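Urocanate hydratase (Paenibacillus sp. Soil724D2, PDB 7NED) probably catalyses the hydration of thiourocanate in bacterial ergothioneine breakdown, as a urocanase-family lyase that binds NAD+ and urocanate. Local coordinates at residues L463-N468 with T490-T495; E20-M25 with A473-I478; A291-E296 with R318-E323; D236-L241 with E298-L303; L214-A219 with H224-G229. All coordinates share one frame; numbering follows the deposited sequence.

From the N terminus, helix 17-31 packs on residues 473-478, some 450 residues later, so contact 2 closes the longest loop and joins the urocanase N-terminal and C-terminal domains. Nested inside that loop is the Rossmann-like part of the chain. There contact 5 closes first, between helix 209-222 and the strand that follows it. Contact 4 then brings helix 234-243 to helix 282-305, and contact 3, crossing it, sets the same long helix against helix 317-323. Contact 1 crosses contact 2: helix 459-469 lies on strand 490-498, which pairs with strand 475-480 in the mixed sheet, and both contacts also meet the second subunit.

Contact 1. Residues L463-N468 with T490-T495; sequences LNAMLN and TSAGVT
Helix 459-469 lies on the eight-stranded mixed sheet, nearly along strand 490-498, the two short axes 24° apart and 7.7 Å at closest approach. The backbones come nearest at two alanines, Ala465 CA 5.7 Å from Ala492 CA, and their methyls touch, CB to CB 4.1 Å. The same Ala492 methyl sits 3.5 Å from Asn464 OD1. One helical turn after Asn464, the amide of Asn468 reaches over Val494, its ND2 3.6 Å from Val494 CB, the two side chains crossing at about a right angle. Asn464 has CG anti to its backbone N (chi1 177°), which carries the amide down to the strand. A water sits between helix and strand: it donates to Asn464 OD1 (3.0 Å) and to Gly493 O (2.9 Å) and accepts from Asn468 ND2 (2.8 Å), bridging the two with no direct hydrogen bond. Asp515 OD1 of helix 502-525 accepts from the ND2 of both asparagines and thereby fixes which way each amide is turned. Met466 of the second subunit packs on Ala465. The arrangement, with alanines where helix and strand come closest, is a helix-on-sheet layer of an alpha/beta fold.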
# COMPACT_ATOMS: atom_id res chain seq x y z
N LEU A 463 5.77 -3.56 3.03
CA LEU A 463 7.08 -3.69 3.68
C LEU A 463 8.21 -3.97 2.68
O LEU A 463 9.31 -3.43 2.81
CB LEU A 463 7.02 -4.81 4.72
CG LEU A 463 6.19 -4.40 5.92
CD1 LEU A 463 5.97 -5.65 6.82
CD2 LEU A 463 6.93 -3.30 6.68
N ASN A 464 7.96 -4.85 1.70
CA ASN A 464 8.99 -5.20 0.73
C ASN A 464 9.43 -3.96 -0.04
O ASN A 464 10.63 -3.67 -0.17
CB ASN A 464 8.43 -6.30 -0.18
CG ASN A 464 9.37 -6.71 -1.29
OD1 ASN A 464 9.04 -6.58 -2.46
ND2 ASN A 464 10.52 -7.23 -0.93
N ALA A 465 8.46 -3.16 -0.48
CA ALA A 465 8.78 -1.91 -1.19
C ALA A 465 9.56 -0.95 -0.30
O ALA A 465 10.61 -0.42 -0.70
CB ALA A 465 7.48 -1.26 -1.67
N MET A 466 9.04 -0.66 0.90
CA MET A 466 9.77 0.26 1.79
C MET A 466 11.16 -0.22 2.13
O MET A 466 12.10 0.59 2.14
CB MET A 466 8.99 0.57 3.07
CG MET A 466 7.67 1.27 2.83
SD MET A 466 6.96 1.74 4.40
CE MET A 466 6.39 0.16 4.89
N LEU A 467 11.31 -1.50 2.44
CA LEU A 467 12.65 -2.02 2.73
C LEU A 467 13.55 -1.96 1.50
O LEU A 467 14.74 -1.62 1.61
CB LEU A 467 12.52 -3.47 3.24
CG LEU A 467 13.81 -4.15 3.72
CD1 LEU A 467 14.49 -3.34 4.83
CD2 LEU A 467 13.53 -5.59 4.23
N ASN A 468 13.01 -2.27 0.32
CA ASN A 468 13.85 -2.18 -0.87
C ASN A 468 14.24 -0.73 -1.17
O ASN A 468 15.36 -0.49 -1.63
CB ASN A 468 13.16 -2.82 -2.06
CG ASN A 468 13.20 -4.33 -1.96
OD1 ASN A 468 13.98 -4.87 -1.17
ND2 ASN A 468 12.39 -5.02 -2.76
N THR A 490 -2.25 -7.00 -4.04
CA THR A 490 -1.29 -5.92 -3.92
C THR A 490 0.06 -6.58 -4.01
O THR A 490 0.26 -7.64 -3.41
CB THR A 490 -1.47 -5.17 -2.59
OG1 THR A 490 -2.70 -4.46 -2.64
CG2 THR A 490 -0.33 -4.16 -2.33
N SER A 491 0.96 -5.97 -4.77
CA SER A 491 2.28 -6.57 -4.96
C SER A 491 3.35 -5.48 -4.99
O SER A 491 3.04 -4.30 -5.08
CB SER A 491 2.32 -7.41 -6.24
OG SER A 491 2.12 -6.57 -7.38
N ALA A 492 4.62 -5.90 -4.97
CA ALA A 492 5.76 -4.98 -5.00
C ALA A 492 6.84 -5.56 -5.89
O ALA A 492 7.03 -6.78 -5.93
CB ALA A 492 6.32 -4.70 -3.58
N GLY A 493 7.54 -4.69 -6.63
CA GLY A 493 8.61 -5.12 -7.51
C GLY A 493 9.85 -4.29 -7.25
O GLY A 493 9.80 -3.29 -6.52
N VAL A 494 10.95 -4.71 -7.85
CA VAL A 494 12.24 -4.07 -7.60
C VAL A 494 13.13 -4.28 -8.82
O VAL A 494 13.10 -5.35 -9.44
CB VAL A 494 12.89 -4.62 -6.32
CG1 VAL A 494 13.27 -6.14 -6.49
CG2 VAL A 494 14.12 -3.79 -5.93
N THR A 495 13.88 -3.26 -9.22
CA THR A 495 14.86 -3.39 -10.30
C THR A 495 16.19 -2.90 -9.79
O THR A 495 16.25 -1.90 -9.05
CB THR A 495 14.45 -2.58 -11.54
OG1 THR A 495 13.20 -3.08 -12.04
CG2 THR A 495 15.50 -2.68 -12.61
O HOH W 1 9.91 -4.05 -3.75

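Contact 2. Residues E20-M25 with A473-I478; sequences EALLRM and ADLVTI
A helix-on-sheet contact ties the N-terminal helix 17-31 to the start of strand 475-480, in the mixed sheet that holds strands from both ends of the chain. Leu22 is the helix residue that reaches across. Its CG lies anti to the carbonyl carbon (chi1 -57°), and the branch ends in two methyls with different targets: CD2 approaches Leu475 CB at 4.2 Å, while CD1 comes to 4.1 Å from the backbone oxygen Asp474 O. Both are loose van der Waals contacts, and the backbones stay well apart, with Leu22 CA 8.1 Å from Leu475 CA. Ile91 of the neighbouring strand 91-95 touches both leucines. The strand begins with a classic beta bulge, in which Asp474 and Leu475 both face Thr495 of strand 490-498. The Asp474 carboxylate has two salt-bridge partners, OD1 with Arg507 and OD2 with Arg18 of the same N-terminal helix, so a charged link accompanies the leucine packing. Within the helix, Glu20 and Arg24 are joined one turn apart, and Arg13 also pairs with Glu20 OE2. Arg24 NE gives that oxygen a bond of 2.8 Å at 162°, and Glu20 OE2 receives it on its anti lone pair, the oxygen lying 9° out of the Arg24 guanidinium plane.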
# COMPACT_ATOMS: atom_id res chain seq x y z
N GLU A 20 19.90 4.97 -17.95
CA GLU A 20 19.73 4.35 -19.26
C GLU A 20 19.08 2.97 -19.14
O GLU A 20 18.26 2.56 -19.98
CB GLU A 20 21.09 4.25 -19.94
CG GLU A 20 21.06 3.61 -21.34
CD GLU A 20 20.59 4.59 -22.43
OE1 GLU A 20 20.72 5.82 -22.24
OE2 GLU A 20 20.11 4.12 -23.50
N ALA A 21 19.46 2.21 -18.10
CA ALA A 21 18.92 0.87 -17.93
C ALA A 21 17.41 0.91 -17.79
O ALA A 21 16.69 0.16 -18.46
CB ALA A 21 19.57 0.18 -16.72
N LEU A 22 16.91 1.84 -16.97
CA LEU A 22 15.47 1.93 -16.80
C LEU A 22 14.79 2.36 -18.09
O LEU A 22 13.70 1.87 -18.40
CB LEU A 22 15.11 2.91 -15.66
CG LEU A 22 15.77 2.53 -14.32
CD1 LEU A 22 15.39 3.54 -13.20
CD2 LEU A 22 15.41 1.07 -13.91
N LEU A 23 15.40 3.30 -18.82
CA LEU A 23 14.81 3.72 -20.10
C LEU A 23 14.75 2.55 -21.08
O LEU A 23 13.72 2.32 -21.74
CB LEU A 23 15.64 4.87 -20.72
CG LEU A 23 15.20 5.32 -22.13
CD1 LEU A 23 13.71 5.79 -22.09
CD2 LEU A 23 16.11 6.41 -22.64
N ARG A 24 15.81 1.77 -21.14
CA ARG A 24 15.79 0.63 -22.05
C ARG A 24 14.82 -0.45 -21.60
O ARG A 24 14.26 -1.17 -22.43
CB ARG A 24 17.19 0.05 -22.19
CG ARG A 24 18.09 1.01 -22.93
CD ARG A 24 19.44 0.38 -23.24
NE ARG A 24 20.31 1.38 -23.86
CZ ARG A 24 21.43 1.09 -24.53
NH1 ARG A 24 21.84 -0.19 -24.66
NH2 ARG A 24 22.14 2.07 -25.06
N MET A 25 14.63 -0.62 -20.28
CA MET A 25 13.64 -1.59 -19.84
C MET A 25 12.24 -1.14 -20.22
O MET A 25 11.37 -1.96 -20.59
CB MET A 25 13.79 -1.78 -18.32
CG MET A 25 15.02 -2.54 -17.98
SD MET A 25 15.07 -2.79 -16.23
CE MET A 25 14.10 -4.31 -16.00
N ALA A 473 17.85 0.14 -3.93
CA ALA A 473 17.41 -0.36 -5.22
C ALA A 473 17.30 0.80 -6.22
O ALA A 473 17.31 1.99 -5.85
CB ALA A 473 16.06 -1.08 -5.06
N ASP A 474 17.20 0.46 -7.51
CA ASP A 474 17.13 1.49 -8.54
C ASP A 474 15.70 1.85 -8.86
O ASP A 474 15.40 3.02 -9.15
CB ASP A 474 17.83 1.00 -9.83
CG ASP A 474 19.35 0.97 -9.67
OD1 ASP A 474 19.88 -0.14 -9.43
OD2 ASP A 474 19.99 2.06 -9.67
N LEU A 475 14.80 0.89 -8.81
CA LEU A 475 13.38 1.16 -9.03
C LEU A 475 12.56 0.30 -8.09
O LEU A 475 12.81 -0.91 -7.97
CB LEU A 475 12.99 0.86 -10.50
CG LEU A 475 11.54 1.13 -10.94
CD1 LEU A 475 11.44 1.46 -12.44
CD2 LEU A 475 10.61 -0.03 -10.61
N VAL A 476 11.57 0.90 -7.44
CA VAL A 476 10.67 0.17 -6.55
C VAL A 476 9.24 0.53 -6.92
O VAL A 476 8.93 1.68 -7.23
CB VAL A 476 10.97 0.51 -5.07
CG1 VAL A 476 10.03 -0.24 -4.13
CG2 VAL A 476 12.40 0.18 -4.76
N THR A 477 8.36 -0.45 -6.87
CA THR A 477 6.97 -0.24 -7.26
C THR A 477 6.04 -0.99 -6.31
O THR A 477 6.38 -2.05 -5.80
CB THR A 477 6.73 -0.70 -8.71
OG1 THR A 477 5.42 -0.30 -9.12
CG2 THR A 477 6.87 -2.24 -8.88
N ILE A 478 4.86 -0.41 -6.10
CA ILE A 478 3.73 -1.09 -5.46
C ILE A 478 2.55 -1.05 -6.42
O ILE A 478 2.12 0.03 -6.86
CB ILE A 478 3.35 -0.43 -4.13
CG1 ILE A 478 4.53 -0.48 -3.17
CG2 ILE A 478 2.15 -1.17 -3.55
CD1 ILE A 478 4.32 0.40 -1.89

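Contact 3. Residues A291-E296 with R318-E323; sequences ASIAVE and RSQAKE
Ile293 carries most of the contact made by helix 291-296 in the Rossmann-like part, and its CG2 methyl does the closest work. That methyl sits 3.8 Å from the backbone Ala321 N, 4.0 Å from Gln320 CB and 4.2 Å from Ala321 CB, so it presses against the turn between those two residues. The other branch of the isoleucine also helps, with Ile293 CD1 4.1 Å from Gln320 CB. CG2 stands anti to the backbone N of Ile293 while CG1 is anti to the carbonyl carbon (chi1 -75°), an arrangement that brings both branches to the same glutamine methylene. The next residue, Ala294, lets the backbones close in: its CA lies 4.4 Å from Ala321 CA, the shortest such separation here. No hydrogen bond crosses the interface.

In the second shell, Gln320 gives only its aliphatic part to Ile293. Its chain bends at chi2 (-78°) and leads the amide away, where NE2 donates to Ala257 O. Tyr264 packs on Ile293, and its hydroxyl is hydrogen-bonded to Glu296 OE1. Arg318 is held on another side of its helix by salt bridges to Asp312 and Glu448. NAD lies about 7 Å from the Ile293 side chain. The short axes cross at -108°, setting helix 317-323, which follows strand 309-312 of the parallel sheet, steeply across the long helix 282-305, while helix 234-243 packs on that long helix through Ser292, Val295 and Glu296.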
# COMPACT_ATOMS: atom_id res chain seq x y z
N ALA A 291 -20.22 -16.23 -18.36
CA ALA A 291 -20.92 -17.49 -18.58
C ALA A 291 -20.02 -18.51 -19.26
O ALA A 291 -20.08 -19.71 -18.94
CB ALA A 291 -22.18 -17.24 -19.42
N SER A 292 -19.20 -18.07 -20.23
CA SER A 292 -18.31 -19.02 -20.92
C SER A 292 -17.21 -19.52 -19.99
O SER A 292 -16.85 -20.70 -20.04
CB SER A 292 -17.70 -18.37 -22.16
OG SER A 292 -18.64 -18.22 -23.22
N ILE A 293 -16.67 -18.65 -19.13
CA ILE A 293 -15.72 -19.13 -18.13
C ILE A 293 -16.38 -20.17 -17.23
O ILE A 293 -15.76 -21.18 -16.89
CB ILE A 293 -15.17 -17.95 -17.32
CG1 ILE A 293 -14.15 -17.15 -18.17
CG2 ILE A 293 -14.63 -18.44 -15.99
CD1 ILE A 293 -13.80 -15.80 -17.52
N ALA A 294 -17.63 -19.93 -16.82
CA ALA A 294 -18.33 -20.91 -16.00
C ALA A 294 -18.42 -22.27 -16.70
O ALA A 294 -18.19 -23.33 -16.08
CB ALA A 294 -19.72 -20.37 -15.64
N VAL A 295 -18.75 -22.28 -17.99
CA VAL A 295 -18.79 -23.52 -18.76
C VAL A 295 -17.43 -24.20 -18.78
O VAL A 295 -17.31 -25.43 -18.64
CB VAL A 295 -19.28 -23.24 -20.19
CG1 VAL A 295 -19.03 -24.45 -21.05
CG2 VAL A 295 -20.75 -22.87 -20.18
N GLU A 296 -16.38 -23.42 -19.02
CA GLU A 296 -15.04 -24.00 -19.06
C GLU A 296 -14.67 -24.62 -17.73
O GLU A 296 -14.14 -25.74 -17.69
CB GLU A 296 -14.01 -22.94 -19.47
CG GLU A 296 -12.61 -23.54 -19.56
CD GLU A 296 -11.52 -22.55 -19.95
OE1 GLU A 296 -11.81 -21.36 -20.30
OE2 GLU A 296 -10.37 -22.99 -19.91
N ARG A 318 -11.11 -19.32 -11.28
CA ARG A 318 -12.06 -19.92 -10.35
C ARG A 318 -12.94 -18.84 -9.73
O ARG A 318 -14.15 -19.03 -9.57
CB ARG A 318 -11.35 -20.72 -9.25
CG ARG A 318 -10.60 -21.98 -9.76
CD ARG A 318 -9.65 -22.48 -8.67
NE ARG A 318 -8.82 -21.37 -8.22
CZ ARG A 318 -8.26 -21.29 -7.01
NH1 ARG A 318 -8.42 -22.26 -6.14
NH2 ARG A 318 -7.57 -20.20 -6.66
N SER A 319 -12.33 -17.70 -9.36
CA SER A 319 -13.10 -16.58 -8.84
C SER A 319 -14.18 -16.18 -9.82
O SER A 319 -15.34 -16.01 -9.43
CB SER A 319 -12.18 -15.39 -8.53
OG SER A 319 -11.11 -15.78 -7.68
N GLN A 320 -13.83 -16.02 -11.10
CA GLN A 320 -14.83 -15.66 -12.10
C GLN A 320 -15.90 -16.74 -12.18
O GLN A 320 -17.10 -16.45 -12.09
CB GLN A 320 -14.18 -15.43 -13.47
CG GLN A 320 -13.16 -14.31 -13.51
CD GLN A 320 -13.81 -12.94 -13.57
OE1 GLN A 320 -14.91 -12.74 -13.05
NE2 GLN A 320 -13.13 -11.99 -14.20
N ALA A 321 -15.49 -18.00 -12.31
CA ALA A 321 -16.46 -19.08 -12.41
C ALA A 321 -17.43 -19.08 -11.24
O ALA A 321 -18.63 -19.30 -11.42
CB ALA A 321 -15.74 -20.43 -12.51
N LYS A 322 -16.94 -18.87 -10.02
CA LYS A 322 -17.83 -18.87 -8.86
C LYS A 322 -18.86 -17.75 -8.98
O LYS A 322 -20.06 -17.98 -8.79
CB LYS A 322 -17.05 -18.73 -7.56
CG LYS A 322 -17.97 -18.89 -6.33
CD LYS A 322 -17.17 -18.91 -5.05
CE LYS A 322 -18.10 -18.84 -3.83
NZ LYS A 322 -18.51 -20.23 -3.45
N GLU A 323 -18.40 -16.53 -9.31
CA GLU A 323 -19.29 -15.39 -9.52
C GLU A 323 -20.38 -15.71 -10.54
O GLU A 323 -21.49 -15.18 -10.46
CB GLU A 323 -18.46 -14.19 -10.00
CG GLU A 323 -19.27 -12.99 -10.46
CD GLU A 323 -19.97 -12.29 -9.32
OE1 GLU A 323 -19.63 -12.57 -8.14
OE2 GLU A 323 -20.86 -11.44 -9.62

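Contact 4. Residues D236-L241 with E298-L303; sequences DIYPEL and EAMLEL
Ala299 and the Tyr238-Pro239 step meet where helices 236-241 and 298-303 run roughly parallel, their short axes 31° apart and 8.8 Å at closest approach, with Pro239 CA and Ala299 CA 5.2 Å from each other. The small side chain makes that nearness possible. Ala299 CB lies 3.7 Å from Tyr238 CB and equally 3.7 Å from Pro239 N, and it also meets the proline ring, at 4.2 Å from Pro239 CD. Since a proline nitrogen carries no hydrogen, it gives no bond to the turn before and the helix is kinked there; the alanine methyl packs against this point.

Beyond the alanine, Met300 comes to the tyrosine at its edge. Met300 CG lies in the plane of the ring, 3.8 Å from Tyr238 CD1, and CE1 of the same edge is only slightly farther off. The sulfur makes a Met-aromatic contact, SD being 5.5 Å from the ring centroid and 74° off the normal, thus obliquely beside the ring and not over its face. With Tyr238 CG anti to the carbonyl carbon (chi1 -76°), the ring stands beside the neighbouring helix, and its hydroxyl is hydrogen-bonded to Thr252 O. Leu161 and Ala163 of strand 159-163 also touch the tyrosine, and Glu296 of helix 282-305 packs against it. The tyrosine side chain is about 7 Å from NAD. Two near-parallel helices packed side by side against a parallel sheet are characteristic of a Rossmann-like nucleotide-binding fold.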
# COMPACT_ATOMS: atom_id res chain seq x y z
N ASP A 236 -15.60 -23.90 -25.66
CA ASP A 236 -16.14 -24.90 -26.57
C ASP A 236 -15.36 -26.20 -26.53
O ASP A 236 -15.96 -27.28 -26.53
CB ASP A 236 -16.14 -24.37 -28.02
CG ASP A 236 -16.97 -23.10 -28.18
OD1 ASP A 236 -16.65 -22.29 -29.08
OD2 ASP A 236 -17.94 -22.94 -27.43
N ILE A 237 -14.03 -26.13 -26.48
CA ILE A 237 -13.22 -27.34 -26.63
C ILE A 237 -13.27 -28.16 -25.36
O ILE A 237 -13.40 -29.40 -25.41
CB ILE A 237 -11.76 -27.00 -26.98
CG1 ILE A 237 -11.63 -26.31 -28.36
CG2 ILE A 237 -10.86 -28.30 -26.89
CD1 ILE A 237 -12.14 -27.14 -29.51
N TYR A 238 -13.16 -27.51 -24.19
CA TYR A 238 -13.09 -28.28 -22.95
C TYR A 238 -14.35 -29.10 -22.75
O TYR A 238 -14.24 -30.30 -22.46
CB TYR A 238 -12.83 -27.39 -21.74
CG TYR A 238 -11.41 -26.88 -21.56
CD1 TYR A 238 -10.89 -26.70 -20.29
CD2 TYR A 238 -10.60 -26.57 -22.66
CE1 TYR A 238 -9.63 -26.21 -20.11
CE2 TYR A 238 -9.33 -26.09 -22.49
CZ TYR A 238 -8.85 -25.90 -21.20
OH TYR A 238 -7.58 -25.40 -21.01
N PRO A 239 -15.55 -28.55 -22.92
CA PRO A 239 -16.76 -29.39 -22.76
C PRO A 239 -16.83 -30.49 -23.79
O PRO A 239 -17.36 -31.56 -23.50
CB PRO A 239 -17.91 -28.40 -22.94
CG PRO A 239 -17.32 -27.05 -22.64
CD PRO A 239 -15.90 -27.12 -23.12
N GLU A 240 -16.30 -30.24 -25.00
CA GLU A 240 -16.29 -31.28 -26.03
C GLU A 240 -15.39 -32.45 -25.62
O GLU A 240 -15.74 -33.61 -25.87
CB GLU A 240 -15.85 -30.67 -27.36
CG GLU A 240 -15.61 -31.67 -28.46
CD GLU A 240 -16.89 -32.29 -28.98
OE1 GLU A 240 -16.79 -33.13 -29.90
OE2 GLU A 240 -17.99 -31.95 -28.47
N LEU A 241 -14.25 -32.19 -24.99
CA LEU A 241 -13.44 -33.30 -24.52
C LEU A 241 -14.17 -34.08 -23.45
O LEU A 241 -14.07 -35.31 -23.37
CB LEU A 241 -12.10 -32.80 -24.00
CG LEU A 241 -11.25 -32.07 -25.03
CD1 LEU A 241 -10.03 -31.51 -24.34
CD2 LEU A 241 -10.84 -33.07 -26.13
N GLU A 298 -16.68 -25.69 -15.33
CA GLU A 298 -17.47 -26.90 -15.13
C GLU A 298 -16.82 -28.09 -15.82
O GLU A 298 -16.72 -29.18 -15.26
CB GLU A 298 -18.88 -26.70 -15.69
CG GLU A 298 -19.81 -25.98 -14.73
CD GLU A 298 -20.09 -26.83 -13.51
OE1 GLU A 298 -20.74 -27.90 -13.63
OE2 GLU A 298 -19.74 -26.37 -12.40
N ALA A 299 -16.37 -27.89 -17.05
CA ALA A 299 -15.64 -28.94 -17.75
C ALA A 299 -14.37 -29.32 -16.99
O ALA A 299 -14.07 -30.51 -16.82
CB ALA A 299 -15.33 -28.48 -19.18
N MET A 300 -13.61 -28.33 -16.51
CA MET A 300 -12.44 -28.62 -15.69
C MET A 300 -12.82 -29.43 -14.46
O MET A 300 -12.10 -30.37 -14.08
CB MET A 300 -11.76 -27.30 -15.29
CG MET A 300 -11.30 -26.53 -16.53
SD MET A 300 -10.50 -24.95 -16.12
CE MET A 300 -9.15 -25.44 -15.04
N LEU A 301 -13.91 -29.10 -13.83
CA LEU A 301 -14.34 -29.81 -12.65
C LEU A 301 -14.70 -31.27 -13.02
O LEU A 301 -14.37 -32.16 -12.33
CB LEU A 301 -15.49 -29.09 -11.98
CG LEU A 301 -15.19 -27.88 -11.10
CD1 LEU A 301 -16.43 -27.10 -10.84
CD2 LEU A 301 -14.49 -28.26 -9.83
N GLU A 302 -15.30 -31.48 -14.15
CA GLU A 302 -15.63 -32.82 -14.55
C GLU A 302 -14.35 -33.60 -14.85
O GLU A 302 -14.22 -34.73 -14.46
CB GLU A 302 -16.58 -32.81 -15.71
CG GLU A 302 -17.04 -34.18 -16.12
CD GLU A 302 -17.90 -34.91 -15.09
OE1 GLU A 302 -17.77 -36.16 -15.04
OE2 GLU A 302 -18.74 -34.27 -14.40
N LEU A 303 -13.41 -32.95 -15.53
CA LEU A 303 -12.16 -33.61 -15.84
C LEU A 303 -11.44 -33.99 -14.55
O LEU A 303 -10.86 -35.03 -14.46
CB LEU A 303 -11.29 -32.78 -16.78
CG LEU A 303 -11.83 -32.54 -18.19
CD1 LEU A 303 -11.08 -31.50 -18.97
CD2 LEU A 303 -12.05 -33.82 -18.99

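Contact 5. Residues L214-A219 with H224-G229; sequences LWIEEA and HPVSVG
Trp215 meets Val228 in a beta-alpha-beta unit, in which strand 204-206, helix 209-222 and strand 226-231 follow one another; helix 214-219 runs antiparallel (172°) to strand 226-229, which belongs to the second strand of this unit in the Rossmann-like parallel sheet. The indole presents its edge: Val228 CG1 lies in the plane of the ring, 3.8 Å from Trp215 CE3, and Val228 CG2 reaches the same carbon at 3.9 Å. The two side chains cross at about a right angle. Arg204 makes a cation-pi contact with the indole from the neighbouring strand.

Ile216, next along the helix, sends its end between the two valines. Its CD1 lies 4.0 Å from Val226 CG1 and 4.1 Å from Val228 CG2. Val228 thus offers one methyl to the tryptophan edge and shares the other with Ile216, its CG1 anti to the backbone N (chi1 -179°) and its CG2 beside that N. With a glycine in its place, both methyls would be gone, and the indole edge and the end of Ile216 would probably lose their shared partner and be freer to turn.

Ala219, a turn further on, sits closest to the strand. Its CB is 3.6 Å from Val226 CG1, while strand 182-187 adds Ala182, which touches both residues. Near the end of the helix a backbone bond spans the passage to the strand, His224 N donating to Ala219 O over 2.9 Å with an N-H...O angle of 147°.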
# COMPACT_ATOMS: atom_id res chain seq x y z
N LEU A 214 -5.21 -36.54 -32.51
CA LEU A 214 -4.40 -37.57 -33.15
C LEU A 214 -2.92 -37.34 -32.88
O LEU A 214 -2.19 -38.27 -32.51
CB LEU A 214 -4.67 -37.59 -34.66
CG LEU A 214 -3.70 -38.43 -35.48
CD1 LEU A 214 -3.93 -39.90 -35.15
CD2 LEU A 214 -3.87 -38.18 -36.98
N TRP A 215 -2.45 -36.10 -33.07
CA TRP A 215 -1.07 -35.75 -32.73
C TRP A 215 -0.75 -36.00 -31.25
O TRP A 215 0.32 -36.53 -30.91
CB TRP A 215 -0.83 -34.28 -33.09
CG TRP A 215 -0.76 -34.02 -34.54
CD1 TRP A 215 -0.65 -34.94 -35.54
CD2 TRP A 215 -0.85 -32.74 -35.18
NE1 TRP A 215 -0.62 -34.31 -36.77
CE2 TRP A 215 -0.76 -32.95 -36.58
CE3 TRP A 215 -1.01 -31.42 -34.71
CZ2 TRP A 215 -0.80 -31.91 -37.50
CZ3 TRP A 215 -1.05 -30.38 -35.63
CH2 TRP A 215 -0.95 -30.63 -37.01
N ILE A 216 -1.64 -35.60 -30.36
CA ILE A 216 -1.40 -35.84 -28.94
C ILE A 216 -1.32 -37.34 -28.68
O ILE A 216 -0.47 -37.82 -27.93
CB ILE A 216 -2.50 -35.21 -28.07
CG1 ILE A 216 -2.50 -33.66 -28.18
CG2 ILE A 216 -2.35 -35.73 -26.64
CD1 ILE A 216 -1.24 -32.95 -27.65
N GLU A 217 -2.21 -38.10 -29.30
CA GLU A 217 -2.22 -39.54 -29.05
C GLU A 217 -0.92 -40.20 -29.51
O GLU A 217 -0.32 -41.00 -28.77
CB GLU A 217 -3.43 -40.17 -29.74
CG GLU A 217 -3.58 -41.61 -29.37
CD GLU A 217 -4.89 -42.19 -29.83
OE1 GLU A 217 -5.27 -43.23 -29.25
OE2 GLU A 217 -5.53 -41.62 -30.75
N GLU A 218 -0.48 -39.88 -30.72
CA GLU A 218 0.78 -40.42 -31.21
C GLU A 218 1.94 -40.11 -30.28
O GLU A 218 2.81 -40.96 -30.06
CB GLU A 218 1.08 -39.87 -32.59
CG GLU A 218 2.13 -40.64 -33.33
CD GLU A 218 2.21 -40.22 -34.77
OE1 GLU A 218 2.17 -38.98 -35.01
OE2 GLU A 218 2.36 -41.12 -35.64
N ALA A 219 2.00 -38.88 -29.77
CA ALA A 219 3.08 -38.51 -28.87
C ALA A 219 2.98 -39.26 -27.55
O ALA A 219 3.97 -39.86 -27.08
CB ALA A 219 3.06 -36.98 -28.64
N HIS A 224 6.77 -39.30 -26.57
CA HIS A 224 7.46 -38.16 -27.15
C HIS A 224 6.81 -36.87 -26.66
O HIS A 224 5.60 -36.82 -26.43
CB HIS A 224 7.36 -38.17 -28.68
CG HIS A 224 8.09 -39.30 -29.33
ND1 HIS A 224 7.77 -39.76 -30.59
CD2 HIS A 224 9.11 -40.08 -28.89
CE1 HIS A 224 8.56 -40.77 -30.90
NE2 HIS A 224 9.39 -40.98 -29.89
N PRO A 225 7.55 -35.77 -26.59
CA PRO A 225 6.90 -34.48 -26.34
C PRO A 225 6.33 -33.91 -27.63
O PRO A 225 6.83 -34.16 -28.74
CB PRO A 225 8.05 -33.62 -25.83
CG PRO A 225 9.25 -34.16 -26.55
CD PRO A 225 9.02 -35.65 -26.65
N VAL A 226 5.24 -33.14 -27.50
CA VAL A 226 4.74 -32.38 -28.63
C VAL A 226 3.95 -31.22 -28.07
O VAL A 226 3.36 -31.33 -27.00
CB VAL A 226 3.85 -33.25 -29.55
CG1 VAL A 226 2.49 -33.47 -28.88
CG2 VAL A 226 3.74 -32.64 -30.97
N SER A 227 3.94 -30.10 -28.79
CA SER A 227 3.05 -28.99 -28.48
C SER A 227 2.16 -28.71 -29.68
O SER A 227 2.63 -28.59 -30.82
CB SER A 227 3.80 -27.72 -28.06
OG SER A 227 4.76 -27.28 -29.00
N VAL A 228 0.87 -28.60 -29.41
CA VAL A 228 -0.11 -28.36 -30.46
C VAL A 228 -0.93 -27.15 -30.07
O VAL A 228 -1.51 -27.10 -28.98
CB VAL A 228 -1.02 -29.57 -30.67
CG1 VAL A 228 -1.99 -29.27 -31.79
CG2 VAL A 228 -0.18 -30.82 -30.94
N GLY A 229 -0.99 -26.16 -30.97
CA GLY A 229 -1.88 -25.03 -30.81
C GLY A 229 -3.13 -25.29 -31.62
O GLY A 229 -3.06 -25.48 -32.84